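Local coordinates for protein L-threonine dehydrogenase (Flavobacterium frigidimaris, PDB 2YY7) that probably catalyses the NAD-dependent oxidation of L-threonine at its 3-hydroxyl group, and binds NAD in a Rossmann-type fold, at residues C203-T209 and Y267-Q273; P3-G9 and I69-M75; W91-M95 and Y143-A149. One frame throughout, in Å; residues are numbered along the deposited sequence.

Contact 1: residues C203-T209 and Y267-Q273; sequences CFLSSET and YEPDFRQ
The guanidinium of R272 lies flat on one face of the F204 ring. The two planes are 8° apart, and R272 CZ is 3.5 Å from the F204 ring centroid, a cation-pi stack offset toward the ring's rim. F204 has CG between its backbone N and carbonyl carbon (chi1 64°), which stands the ring across the arginine chain. R272 bends at chi3 (-74°), and its CD also reaches the ring face in a CH-pi contact. R272 grips the D270 carboxylate side-on in a salt bridge: NH1 to OD1 at 2.7 Å and NE to OD2 at 3.1 Å, each on a syn lone pair. OD2 also takes the R272 backbone N, a capping bond at the turn into helix 272-276. The backbones leave a small two-stranded parallel sheet, strands 200-203 and 264-267, where C203 pairs with Y267. E268 N bonds C203 O at 2.8 Å in that pairing. Past the strands, D270 N makes a longer bond to F204 O, 3.3 Å, from above the carbonyl plane. At Y267, S207 CB sits over the ring centre in a CH-pi contact, 3.6 Å from the centroid. L205 O lies at the edge of the same ring, and C203 CB comes within 3.6 Å of Y267 CD1. S207 OG donates to E208 OE2, which also bonds T250 on helix 249-257.

Contact 2: residues P3-G9 and I69-M75; sequences PKILIIG and ITDIYLM. With NAD (nicotinamide-adenine-dinucleotide), chain E.
Residues I5 to I8 pair in parallel with D71 to L74, joining two neighbouring strands inside the main sheet of the Rossmann fold. The strand directions differ by 14°. The ladder runs both ways: Y73 N reaches L6 O at 3.0 Å, and M75 N reaches I8 O at 2.8 Å, while L6 N and I8 N return bonds to D71 O and Y73 O. At the start of the pairing K4 O accepts from both T70 N and D71 N. T70 OG1 is a relay: it accepts from K4 N at 3.0 Å and donates to D71 OD2 at 2.9 Å, meeting the carboxylate from above its plane. One face of the sheet carries I5, I7, D71 and Y73, with helix 13-26 packed on I5 and I7. There the CG2 branch of I5 presses on the Y73 ring, 3.4 Å from CD2. I5 CG2 is anti to the backbone N (chi1 -55° for CG1), which turns this methyl toward the ring. L6 O lies at the edge of that ring. The other face carries L6, I8, I72 and L74. I8 CD1 meets I72 CG2 at 3.9 Å, and I69 CD1 lies against L6 CB. Just past the strand ends the chain meets the dinucleotide. G9 CA is 3.6 Å from NAD O4B, and M75 O is 3.1 Å from NAD C5D. The polar backbone is thus largely spent within the sheet and the faces are mostly apolar, while past the strand ends it is backbone atoms, G9 CA and M75 O, that come closest to the cofactor.

Contact 3: residues W91-M95 and Y143-A149; sequences WDLNM and YGISKQA. With NAD (nicotinamide-adenine-dinucleotide), chain E.
S146, N94 and W91 carry the contact between helix segments 91-95 and 143-149, whose axes cross at -28°. N94 ND2 donates to S146 OG at 3.1 Å, almost straight and in the amide plane. S146 OG in turn donates to Y143 O at 2.6 Å, on a lone pair of that carbonyl. It can do so because OG stands between the backbone N and the carbonyl carbon (chi1 76°). N94 OD1 is held by L78 N, so both ends of the amide are fixed. A water bridges S146 O and, weakly, N94 O. W91 reaches across with the far end of its indole: CZ3 is 3.8 Å from I145 CG2. M95 CG covers one face of the W91 ring, and M95 CE rests 3.7 Å from A149 CB. W91 also meets W153 and F99 of the second subunit edge-to-face, which places this helix pair at the dimer interface. On the same helix as S146, Y143 OH bonds NAD O2D at 2.6 Å, and K147 NZ donates to NAD O3D at 2.9 Å and also to P116 O. Y143 and K147, four residues apart on one helix and both gripping the nicotinamide ribose, form the YxxxK motif of short-chain dehydrogenases/reductases.

In the fold
Contacts 2 and 3 both touch NAD. Contact 2 meets it just past the ends of strands 5-8 and 71-74, beside both riboses. In contact 3, segment 143-149 of helix 142-161 holds the nicotinamide ribose, and L93 lies by the adenine. Their centres are 20 Å apart and their nearest atoms about 6 Å, with the cofactor spanning the two. Contact 1 lies farther off, at the small parallel sheet. Its centre is 36 Å from that of contact 2, on the opposite side of the chain's centre, and 24 Å from that of contact 3. The F204 side chain is about 11 Å from that of Q13, an NAD-binding residue, so contact 1 is not part of the site.

Contact 1: residues C203-T209 and Y267-Q273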
loop_
_atom_site.group_PDB
_atom_site.type_symbol
_atom_site.label_atom_id
_atom_site.label_comp_id
_atom_site.label_asym_id
_atom_site.label_seq_id
_atom_site.Cartn_x
_atom_site.Cartn_y
_atom_site.Cartn_z
ATOM N N CYS A 203 -6.813 30.994 8.433
ATOM C CA CYS A 203 -6.116 29.726 8.229
ATOM C C CYS A 203 -6.966 28.483 8.515
ATOM O O CYS A 203 -7.676 28.433 9.520
ATOM C CB CYS A 203 -4.873 29.716 9.121
ATOM S SG CYS A 203 -3.645 28.467 8.733
ATOM N N PHE A 204 -6.885 27.473 7.647
ATOM C CA PHE A 204 -7.663 26.256 7.851
ATOM C C PHE A 204 -6.957 25.177 8.682
ATOM O O PHE A 204 -7.404 24.029 8.734
ATOM C CB PHE A 204 -8.141 25.683 6.505
ATOM C CG PHE A 204 -7.037 25.239 5.584
ATOM C CD1 PHE A 204 -6.333 24.063 5.829
ATOM C CD2 PHE A 204 -6.738 25.972 4.434
ATOM C CE1 PHE A 204 -5.353 23.618 4.940
ATOM C CE2 PHE A 204 -5.760 25.535 3.539
ATOM C CZ PHE A 204 -5.068 24.357 3.790
ATOM N N LEU A 205 -5.867 25.566 9.335
ATOM C CA LEU A 205 -5.094 24.685 10.210
ATOM C C LEU A 205 -4.791 25.482 11.485
ATOM O O LEU A 205 -4.610 26.697 11.418
ATOM C CB LEU A 205 -3.785 24.276 9.531
ATOM C CG LEU A 205 -3.600 22.821 9.082
ATOM C CD1 LEU A 205 -4.861 22.270 8.430
ATOM C CD2 LEU A 205 -2.419 22.762 8.128
ATOM N N SER A 206 -4.743 24.807 12.636
ATOM C CA SER A 206 -4.463 25.479 13.906
ATOM C C SER A 206 -3.037 26.032 13.938
ATOM O O SER A 206 -2.131 25.488 13.300
ATOM C CB SER A 206 -4.710 24.530 15.088
ATOM O OG SER A 206 -4.007 23.313 14.938
ATOM N N SER A 207 -2.850 27.104 14.708
ATOM C CA SER A 207 -1.580 27.823 14.802
ATOM C C SER A 207 -0.267 27.077 15.007
ATOM O O SER A 207 0.753 27.483 14.452
ATOM C CB SER A 207 -1.688 28.932 15.864
ATOM O OG SER A 207 -1.584 28.419 17.179
ATOM N N GLU A 208 -0.267 26.003 15.791
ATOM C CA GLU A 208 0.975 25.277 16.041
ATOM C C GLU A 208 1.134 23.973 15.253
ATOM O O GLU A 208 1.885 23.089 15.660
ATOM C CB GLU A 208 1.119 24.983 17.538
ATOM C CG GLU A 208 0.954 26.204 18.442
ATOM C CD GLU A 208 1.780 27.396 17.989
ATOM O OE1 GLU A 208 3.018 27.263 17.886
ATOM O OE2 GLU A 208 1.186 28.471 17.736
ATOM N N THR A 209 0.435 23.857 14.127
ATOM C CA THR A 209 0.515 22.663 13.289
ATOM C C THR A 209 1.826 22.692 12.502
ATOM O O THR A 209 1.897 23.258 11.408
ATOM C CB THR A 209 -0.677 22.606 12.311
ATOM O OG1 THR A 209 -1.899 22.643 13.057
ATOM C CG2 THR A 209 -0.642 21.332 11.482
ATOM N N TYR A 267 -7.425 31.598 13.185
ATOM C CA TYR A 267 -7.384 30.172 12.882
ATOM C C TYR A 267 -8.733 29.452 12.970
ATOM O O TYR A 267 -9.358 29.405 14.030
ATOM C CB TYR A 267 -6.366 29.515 13.820
ATOM C CG TYR A 267 -4.973 30.108 13.688
ATOM C CD1 TYR A 267 -4.112 29.688 12.674
ATOM C CD2 TYR A 267 -4.538 31.128 14.540
ATOM C CE1 TYR A 267 -2.857 30.266 12.505
ATOM C CE2 TYR A 267 -3.279 31.716 14.377
ATOM C CZ TYR A 267 -2.446 31.278 13.354
ATOM O OH TYR A 267 -1.211 31.860 13.157
ATOM N N GLU A 268 -9.170 28.887 11.847
ATOM C CA GLU A 268 -10.437 28.163 11.793
ATOM C C GLU A 268 -10.234 26.807 11.123
ATOM O O GLU A 268 -10.629 26.600 9.974
ATOM C CB GLU A 268 -11.477 28.985 11.027
ATOM C CG GLU A 268 -11.688 30.377 11.610
ATOM C CD GLU A 268 -12.782 31.158 10.910
ATOM O OE1 GLU A 268 -12.941 32.358 11.226
ATOM O OE2 GLU A 268 -13.484 30.578 10.052
ATOM N N PRO A 269 -9.619 25.857 11.846
ATOM C CA PRO A 269 -9.332 24.500 11.368
ATOM C C PRO A 269 -10.552 23.746 10.850
ATOM O O PRO A 269 -11.615 23.786 11.464
ATOM C CB PRO A 269 -8.738 23.817 12.601
ATOM C CG PRO A 269 -8.137 24.947 13.368
ATOM C CD PRO A 269 -9.187 26.014 13.246
ATOM N N ASP A 270 -10.404 23.067 9.715
ATOM C CA ASP A 270 -11.501 22.275 9.173
ATOM C C ASP A 270 -11.041 20.825 8.993
ATOM O O ASP A 270 -10.067 20.414 9.623
ATOM C CB ASP A 270 -12.042 22.890 7.867
ATOM C CG ASP A 270 -11.028 22.905 6.730
ATOM O OD1 ASP A 270 -11.318 23.588 5.724
ATOM O OD2 ASP A 270 -9.969 22.249 6.818
ATOM N N PHE A 271 -11.719 20.051 8.149
ATOM C CA PHE A 271 -11.358 18.646 7.965
ATOM C C PHE A 271 -9.884 18.421 7.633
ATOM O O PHE A 271 -9.324 17.362 7.934
ATOM C CB PHE A 271 -12.257 17.993 6.895
ATOM C CG PHE A 271 -11.796 18.207 5.476
ATOM C CD1 PHE A 271 -10.872 17.345 4.890
ATOM C CD2 PHE A 271 -12.292 19.262 4.719
ATOM C CE1 PHE A 271 -10.452 17.529 3.572
ATOM C CE2 PHE A 271 -11.878 19.455 3.401
ATOM C CZ PHE A 271 -10.956 18.586 2.826
ATOM N N ARG A 272 -9.248 19.417 7.031
ATOM C CA ARG A 272 -7.843 19.289 6.671
ATOM C C ARG A 272 -6.906 19.176 7.868
ATOM O O ARG A 272 -5.780 18.698 7.735
ATOM C CB ARG A 272 -7.445 20.450 5.757
ATOM C CG ARG A 272 -8.094 20.310 4.391
ATOM C CD ARG A 272 -7.951 21.543 3.536
ATOM N NE ARG A 272 -8.824 22.626 3.974
ATOM C CZ ARG A 272 -9.063 23.711 3.246
ATOM N NH1 ARG A 272 -9.867 24.662 3.705
ATOM N NH2 ARG A 272 -8.497 23.836 2.050
ATOM N N GLN A 273 -7.380 19.592 9.040
ATOM C CA GLN A 273 -6.581 19.507 10.262
ATOM C C GLN A 273 -6.343 18.044 10.641
ATOM O O GLN A 273 -5.283 17.683 11.169
ATOM C CB GLN A 273 -7.307 20.196 11.422
ATOM C CG GLN A 273 -6.522 20.164 12.733
ATOM C CD GLN A 273 -5.310 21.066 12.689
ATOM O OE1 GLN A 273 -4.203 20.673 13.072
ATOM N NE2 GLN A 273 -5.511 22.291 12.223
#

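Contact 2: residues P3-G9 and I69-M75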
loop_
_atom_site.group_PDB
_atom_site.type_symbol
_atom_site.label_atom_id
_atom_site.label_comp_id
_atom_site.label_asym_id
_atom_site.label_seq_id
_atom_site.Cartn_x
_atom_site.Cartn_y
_atom_site.Cartn_z
ATOM N N PRO A 3 17.512 14.185 -23.650
ATOM C CA PRO A 3 16.294 13.383 -23.567
ATOM C C PRO A 3 15.104 14.092 -24.196
ATOM O O PRO A 3 15.115 15.308 -24.382
ATOM C CB PRO A 3 16.118 13.196 -22.067
ATOM C CG PRO A 3 16.585 14.516 -21.531
ATOM C CD PRO A 3 17.848 14.767 -22.337
ATOM N N LYS A 4 14.086 13.314 -24.536
ATOM C CA LYS A 4 12.866 13.856 -25.102
ATOM C C LYS A 4 11.880 13.642 -23.959
ATOM O O LYS A 4 11.501 12.510 -23.658
ATOM C CB LYS A 4 12.452 13.066 -26.341
ATOM C CG LYS A 4 11.332 13.718 -27.112
ATOM C CD LYS A 4 11.713 15.129 -27.545
ATOM C CE LYS A 4 10.590 15.771 -28.341
ATOM N NZ LYS A 4 10.294 14.980 -29.576
ATOM N N ILE A 5 11.475 14.737 -23.329
ATOM C CA ILE A 5 10.607 14.690 -22.161
ATOM C C ILE A 5 9.111 14.918 -22.353
ATOM O O ILE A 5 8.687 15.789 -23.110
ATOM C CB ILE A 5 11.109 15.712 -21.109
ATOM C CG1 ILE A 5 12.585 15.441 -20.794
ATOM C CG2 ILE A 5 10.259 15.629 -19.841
ATOM C CD1 ILE A 5 13.281 16.567 -20.049
ATOM N N LEU A 6 8.321 14.126 -21.639
ATOM C CA LEU A 6 6.873 14.256 -21.658
ATOM C C LEU A 6 6.422 14.487 -20.222
ATOM O O LEU A 6 6.623 13.635 -19.351
ATOM C CB LEU A 6 6.202 12.993 -22.206
ATOM C CG LEU A 6 4.671 12.993 -22.094
ATOM C CD1 LEU A 6 4.085 14.156 -22.903
ATOM C CD2 LEU A 6 4.120 11.659 -22.587
ATOM N N ILE A 7 5.844 15.655 -19.966
ATOM C CA ILE A 7 5.351 15.976 -18.636
ATOM C C ILE A 7 3.832 15.824 -18.648
ATOM O O ILE A 7 3.134 16.540 -19.364
ATOM C CB ILE A 7 5.711 17.419 -18.235
ATOM C CG1 ILE A 7 7.233 17.574 -18.164
ATOM C CG2 ILE A 7 5.085 17.754 -16.886
ATOM C CD1 ILE A 7 7.694 18.999 -17.984
ATOM N N ILE A 8 3.334 14.873 -17.867
ATOM C CA ILE A 8 1.903 14.618 -17.782
ATOM C C ILE A 8 1.390 15.384 -16.563
ATOM O O ILE A 8 1.877 15.184 -15.448
ATOM C CB ILE A 8 1.635 13.105 -17.630
ATOM C CG1 ILE A 8 2.277 12.358 -18.804
ATOM C CG2 ILE A 8 0.133 12.826 -17.593
ATOM C CD1 ILE A 8 2.103 10.844 -18.737
ATOM N N GLY A 9 0.417 16.266 -16.793
ATOM C CA GLY A 9 -0.127 17.092 -15.729
ATOM C C GLY A 9 0.733 18.340 -15.634
ATOM O O GLY A 9 0.997 18.844 -14.546
ATOM N N ILE A 69 9.362 9.921 -27.086
ATOM C CA ILE A 69 9.704 10.191 -25.691
ATOM C C ILE A 69 10.657 9.193 -25.047
ATOM O O ILE A 69 10.534 7.984 -25.249
ATOM C CB ILE A 69 8.421 10.246 -24.826
ATOM C CG1 ILE A 69 7.496 11.357 -25.342
ATOM C CG2 ILE A 69 8.783 10.450 -23.349
ATOM C CD1 ILE A 69 8.117 12.735 -25.318
ATOM N N THR A 70 11.597 9.709 -24.257
ATOM C CA THR A 70 12.547 8.865 -23.543
ATOM C C THR A 70 12.304 8.974 -22.033
ATOM O O THR A 70 12.489 8.004 -21.306
ATOM C CB THR A 70 14.017 9.259 -23.844
ATOM O OG1 THR A 70 14.269 10.589 -23.373
ATOM C CG2 THR A 70 14.291 9.193 -25.340
ATOM N N ASP A 71 11.876 10.150 -21.575
ATOM C CA ASP A 71 11.613 10.387 -20.154
ATOM C C ASP A 71 10.183 10.869 -19.884
ATOM O O ASP A 71 9.662 11.731 -20.590
ATOM C CB ASP A 71 12.559 11.452 -19.584
ATOM C CG ASP A 71 14.023 11.061 -19.655
ATOM O OD1 ASP A 71 14.797 11.604 -18.836
ATOM O OD2 ASP A 71 14.406 10.241 -20.518
ATOM N N ILE A 72 9.558 10.329 -18.844
ATOM C CA ILE A 72 8.213 10.755 -18.480
ATOM C C ILE A 72 8.159 11.208 -17.028
ATOM O O ILE A 72 8.627 10.505 -16.128
ATOM C CB ILE A 72 7.162 9.628 -18.671
ATOM C CG1 ILE A 72 6.920 9.379 -20.161
ATOM C CG2 ILE A 72 5.839 10.020 -17.983
ATOM C CD1 ILE A 72 5.794 8.407 -20.447
ATOM N N TYR A 73 7.618 12.406 -16.819
ATOM C CA TYR A 73 7.426 12.957 -15.484
ATOM C C TYR A 73 5.905 12.920 -15.301
ATOM O O TYR A 73 5.186 13.744 -15.874
ATOM C CB TYR A 73 7.924 14.407 -15.399
ATOM C CG TYR A 73 9.427 14.571 -15.484
ATOM C CD1 TYR A 73 10.167 15.000 -14.377
ATOM C CD2 TYR A 73 10.109 14.316 -16.673
ATOM C CE1 TYR A 73 11.555 15.178 -14.457
ATOM C CE2 TYR A 73 11.496 14.487 -16.767
ATOM C CZ TYR A 73 12.211 14.919 -15.656
ATOM O OH TYR A 73 13.575 15.089 -15.747
ATOM N N LEU A 74 5.422 11.946 -14.533
ATOM C CA LEU A 74 3.987 11.782 -14.278
ATOM C C LEU A 74 3.562 12.587 -13.054
ATOM O O LEU A 74 3.712 12.140 -11.912
ATOM C CB LEU A 74 3.664 10.303 -14.063
ATOM C CG LEU A 74 2.240 9.916 -13.639
ATOM C CD1 LEU A 74 1.234 10.358 -14.687
ATOM C CD2 LEU A 74 2.174 8.413 -13.447
ATOM N N MET A 75 3.018 13.769 -13.301
ATOM C CA MET A 75 2.601 14.656 -12.228
ATOM C C MET A 75 1.105 14.631 -11.965
ATOM O O MET A 75 0.654 15.130 -10.940
ATOM C CB MET A 75 3.030 16.088 -12.556
ATOM C CG MET A 75 4.474 16.198 -13.021
ATOM S SD MET A 75 5.644 15.487 -11.835
ATOM C CE MET A 75 5.867 16.869 -10.715
HETATM P PA NAD E . -1.982 19.944 -9.301
HETATM O O1A NAD E . -1.686 21.394 -9.132
HETATM O O2A NAD E . -3.307 19.498 -8.795
HETATM O O5B NAD E . -1.708 19.482 -10.790
HETATM C C5B NAD E . -2.241 18.292 -11.297
HETATM C C4B NAD E . -2.385 18.412 -12.794
HETATM O O4B NAD E . -2.750 17.125 -13.297
HETATM C C3B NAD E . -3.486 19.423 -13.193
HETATM O O3B NAD E . -2.995 20.397 -14.131
HETATM C C2B NAD E . -4.601 18.523 -13.739
HETATM O O2B NAD E . -5.361 19.153 -14.755
HETATM C C1B NAD E . -3.798 17.314 -14.245
HETATM N N9A NAD E . -4.627 16.113 -14.421
HETATM C C8A NAD E . -5.613 15.654 -13.547
HETATM N N7A NAD E . -6.152 14.546 -14.077
HETATM C C5A NAD E . -5.512 14.299 -15.241
HETATM C C6A NAD E . -5.697 13.313 -16.197
HETATM N N6A NAD E . -6.676 12.442 -16.078
HETATM N N1A NAD E . -4.914 13.318 -17.322
HETATM C C2A NAD E . -3.942 14.288 -17.513
HETATM N N3A NAD E . -3.761 15.297 -16.587
HETATM C C4A NAD E . -4.559 15.284 -15.470
HETATM O O3 NAD E . -0.918 19.089 -8.456
HETATM P PN NAD E . 0.641 19.408 -8.139
HETATM O O1N NAD E . 1.371 19.932 -9.341
HETATM O O2N NAD E . 0.650 20.104 -6.823
HETATM O O5D NAD E . 1.198 17.912 -7.846
HETATM C C5D NAD E . 1.800 17.134 -8.892
HETATM C C4D NAD E . 2.315 15.801 -8.282
HETATM O O4D NAD E . 3.143 16.069 -7.165
HETATM C C3D NAD E . 1.199 14.904 -7.737
HETATM O O3D NAD E . 1.579 13.544 -7.924
HETATM C C2D NAD E . 1.216 15.179 -6.252
HETATM O O2D NAD E . 0.602 14.101 -5.587
HETATM C C1D NAD E . 2.708 15.371 -5.978
HETATM N N1N NAD E . 2.902 16.147 -4.732
HETATM C C2N NAD E . 2.561 17.483 -4.695
HETATM C C3N NAD E . 2.746 18.204 -3.519
HETATM C C7N NAD E . 2.494 19.687 -3.482
HETATM O O7N NAD E . 2.640 20.279 -2.239
HETATM N N7N NAD E . 2.105 20.381 -4.566
HETATM C C4N NAD E . 3.255 17.568 -2.371
HETATM C C5N NAD E . 3.621 16.220 -2.432
HETATM C C6N NAD E . 3.426 15.510 -3.600
#

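Contact 3: residues W91-M95 and Y143-A149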
loop_
_atom_site.group_PDB
_atom_site.type_symbol
_atom_site.label_atom_id
_atom_site.label_comp_id
_atom_site.label_asym_id
_atom_site.label_seq_id
_atom_site.Cartn_x
_atom_site.Cartn_y
_atom_site.Cartn_z
ATOM N N TRP A 91 -8.227 7.086 -6.292
ATOM C CA TRP A 91 -7.528 5.808 -6.337
ATOM C C TRP A 91 -7.326 5.389 -7.794
ATOM O O TRP A 91 -6.228 5.003 -8.196
ATOM C CB TRP A 91 -8.327 4.744 -5.568
ATOM C CG TRP A 91 -7.757 3.341 -5.639
ATOM C CD1 TRP A 91 -8.234 2.299 -6.385
ATOM C CD2 TRP A 91 -6.608 2.839 -4.940
ATOM N NE1 TRP A 91 -7.455 1.180 -6.194
ATOM C CE2 TRP A 91 -6.451 1.483 -5.312
ATOM C CE3 TRP A 91 -5.697 3.401 -4.036
ATOM C CZ2 TRP A 91 -5.416 0.680 -4.812
ATOM C CZ3 TRP A 91 -4.665 2.600 -3.537
ATOM C CH2 TRP A 91 -4.536 1.258 -3.927
ATOM N N ASP A 92 -8.390 5.499 -8.582
ATOM C CA ASP A 92 -8.357 5.132 -9.994
ATOM C C ASP A 92 -7.269 5.888 -10.755
ATOM O O ASP A 92 -6.400 5.273 -11.373
ATOM C CB ASP A 92 -9.735 5.390 -10.618
ATOM C CG ASP A 92 -9.839 4.901 -12.059
ATOM O OD1 ASP A 92 -8.993 4.092 -12.489
ATOM O OD2 ASP A 92 -10.788 5.319 -12.762
ATOM N N LEU A 93 -7.314 7.218 -10.705
ATOM C CA LEU A 93 -6.329 8.055 -11.395
ATOM C C LEU A 93 -4.897 7.884 -10.885
ATOM O O LEU A 93 -3.977 7.622 -11.662
ATOM C CB LEU A 93 -6.708 9.536 -11.274
ATOM C CG LEU A 93 -5.652 10.526 -11.782
ATOM C CD1 LEU A 93 -5.513 10.386 -13.292
ATOM C CD2 LEU A 93 -6.056 11.952 -11.420
ATOM N N ASN A 94 -4.713 8.053 -9.581
ATOM C CA ASN A 94 -3.387 7.955 -8.990
ATOM C C ASN A 94 -2.687 6.620 -9.243
ATOM O O ASN A 94 -1.485 6.595 -9.509
ATOM C CB ASN A 94 -3.467 8.236 -7.485
ATOM C CG ASN A 94 -3.890 9.670 -7.179
ATOM O OD1 ASN A 94 -4.341 10.404 -8.061
ATOM N ND2 ASN A 94 -3.750 10.067 -5.926
ATOM N N MET A 95 -3.428 5.515 -9.173
ATOM C CA MET A 95 -2.827 4.202 -9.392
ATOM C C MET A 95 -2.685 3.795 -10.854
ATOM O O MET A 95 -1.606 3.383 -11.287
ATOM C CB MET A 95 -3.625 3.106 -8.665
ATOM C CG MET A 95 -3.591 3.183 -7.140
ATOM S SD MET A 95 -1.919 3.352 -6.463
ATOM C CE MET A 95 -1.145 1.793 -6.955
ATOM N N TYR A 143 -5.313 9.443 -0.506
ATOM C CA TYR A 143 -4.117 9.940 -1.180
ATOM C C TYR A 143 -2.866 9.207 -0.700
ATOM O O TYR A 143 -2.123 8.641 -1.507
ATOM C CB TYR A 143 -3.981 11.436 -0.918
ATOM C CG TYR A 143 -2.756 12.109 -1.495
ATOM C CD1 TYR A 143 -2.594 12.265 -2.874
ATOM C CD2 TYR A 143 -1.805 12.679 -0.653
ATOM C CE1 TYR A 143 -1.505 12.995 -3.400
ATOM C CE2 TYR A 143 -0.727 13.403 -1.156
ATOM C CZ TYR A 143 -0.582 13.564 -2.527
ATOM O OH TYR A 143 0.469 14.322 -2.997
ATOM N N GLY A 144 -2.642 9.216 0.614
ATOM C CA GLY A 144 -1.477 8.548 1.174
ATOM C C GLY A 144 -1.406 7.075 0.810
ATOM O O GLY A 144 -0.328 6.541 0.550
ATOM N N ILE A 145 -2.558 6.411 0.799
ATOM C CA ILE A 145 -2.610 4.993 0.456
ATOM C C ILE A 145 -2.160 4.793 -0.989
ATOM O O ILE A 145 -1.419 3.846 -1.292
ATOM C CB ILE A 145 -4.042 4.427 0.636
ATOM C CG1 ILE A 145 -4.476 4.589 2.101
ATOM C CG2 ILE A 145 -4.085 2.949 0.224
ATOM C CD1 ILE A 145 -5.910 4.173 2.369
ATOM N N SER A 146 -2.596 5.688 -1.874
ATOM C CA SER A 146 -2.232 5.596 -3.285
ATOM C C SER A 146 -0.739 5.838 -3.476
ATOM O O SER A 146 -0.103 5.199 -4.317
ATOM C CB SER A 146 -3.033 6.602 -4.132
ATOM O OG SER A 146 -2.549 7.928 -3.994
ATOM N N LYS A 147 -0.179 6.764 -2.706
ATOM C CA LYS A 147 1.246 7.059 -2.809
ATOM C C LYS A 147 2.083 5.909 -2.249
ATOM O O LYS A 147 3.147 5.596 -2.772
ATOM C CB LYS A 147 1.578 8.363 -2.073
ATOM C CG LYS A 147 1.018 9.617 -2.746
ATOM C CD LYS A 147 1.538 9.757 -4.183
ATOM C CE LYS A 147 1.209 11.123 -4.771
ATOM N NZ LYS A 147 1.724 11.262 -6.170
ATOM N N GLN A 148 1.607 5.277 -1.183
ATOM C CA GLN A 148 2.344 4.166 -0.603
ATOM C C GLN A 148 2.358 2.978 -1.564
ATOM O O GLN A 148 3.406 2.386 -1.816
ATOM C CB GLN A 148 1.731 3.740 0.729
ATOM C CG GLN A 148 2.414 2.521 1.306
ATOM C CD GLN A 148 1.851 2.121 2.639
ATOM O OE1 GLN A 148 0.655 1.856 2.767
ATOM N NE2 GLN A 148 2.711 2.073 3.646
ATOM N N ALA A 149 1.193 2.632 -2.100
ATOM C CA ALA A 149 1.094 1.522 -3.049
ATOM C C ALA A 149 1.913 1.867 -4.293
ATOM O O ALA A 149 2.527 0.991 -4.915
ATOM C CB ALA A 149 -0.365 1.282 -3.426
HETATM P PA NAD E . -1.982 19.944 -9.301
HETATM O O1A NAD E . -1.686 21.394 -9.132
HETATM O O2A NAD E . -3.307 19.498 -8.795
HETATM O O5B NAD E . -1.708 19.482 -10.790
HETATM C C5B NAD E . -2.241 18.292 -11.297
HETATM C C4B NAD E . -2.385 18.412 -12.794
HETATM O O4B NAD E . -2.750 17.125 -13.297
HETATM C C3B NAD E . -3.486 19.423 -13.193
HETATM O O3B NAD E . -2.995 20.397 -14.131
HETATM C C2B NAD E . -4.601 18.523 -13.739
HETATM O O2B NAD E . -5.361 19.153 -14.755
HETATM C C1B NAD E . -3.798 17.314 -14.245
HETATM N N9A NAD E . -4.627 16.113 -14.421
HETATM C C8A NAD E . -5.613 15.654 -13.547
HETATM N N7A NAD E . -6.152 14.546 -14.077
HETATM C C5A NAD E . -5.512 14.299 -15.241
HETATM C C6A NAD E . -5.697 13.313 -16.197
HETATM N N6A NAD E . -6.676 12.442 -16.078
HETATM N N1A NAD E . -4.914 13.318 -17.322
HETATM C C2A NAD E . -3.942 14.288 -17.513
HETATM N N3A NAD E . -3.761 15.297 -16.587
HETATM C C4A NAD E . -4.559 15.284 -15.470
HETATM O O3 NAD E . -0.918 19.089 -8.456
HETATM P PN NAD E . 0.641 19.408 -8.139
HETATM O O1N NAD E . 1.371 19.932 -9.341
HETATM O O2N NAD E . 0.650 20.104 -6.823
HETATM O O5D NAD E . 1.198 17.912 -7.846
HETATM C C5D NAD E . 1.800 17.134 -8.892
HETATM C C4D NAD E . 2.315 15.801 -8.282
HETATM O O4D NAD E . 3.143 16.069 -7.165
HETATM C C3D NAD E . 1.199 14.904 -7.737
HETATM O O3D NAD E . 1.579 13.544 -7.924
HETATM C C2D NAD E . 1.216 15.179 -6.252
HETATM O O2D NAD E . 0.602 14.101 -5.587
HETATM C C1D NAD E . 2.708 15.371 -5.978
HETATM N N1N NAD E . 2.902 16.147 -4.732
HETATM C C2N NAD E . 2.561 17.483 -4.695
HETATM C C3N NAD E . 2.746 18.204 -3.519
HETATM C C7N NAD E . 2.494 19.687 -3.482
HETATM O O7N NAD E . 2.640 20.279 -2.239
HETATM N N7N NAD E . 2.105 20.381 -4.566
HETATM C C4N NAD E . 3.255 17.568 -2.371
HETATM C C5N NAD E . 3.621 16.220 -2.432
HETATM C C6N NAD E . 3.426 15.510 -3.600
HETATM O O HOH W 1 -0.440 6.654 -6.965
#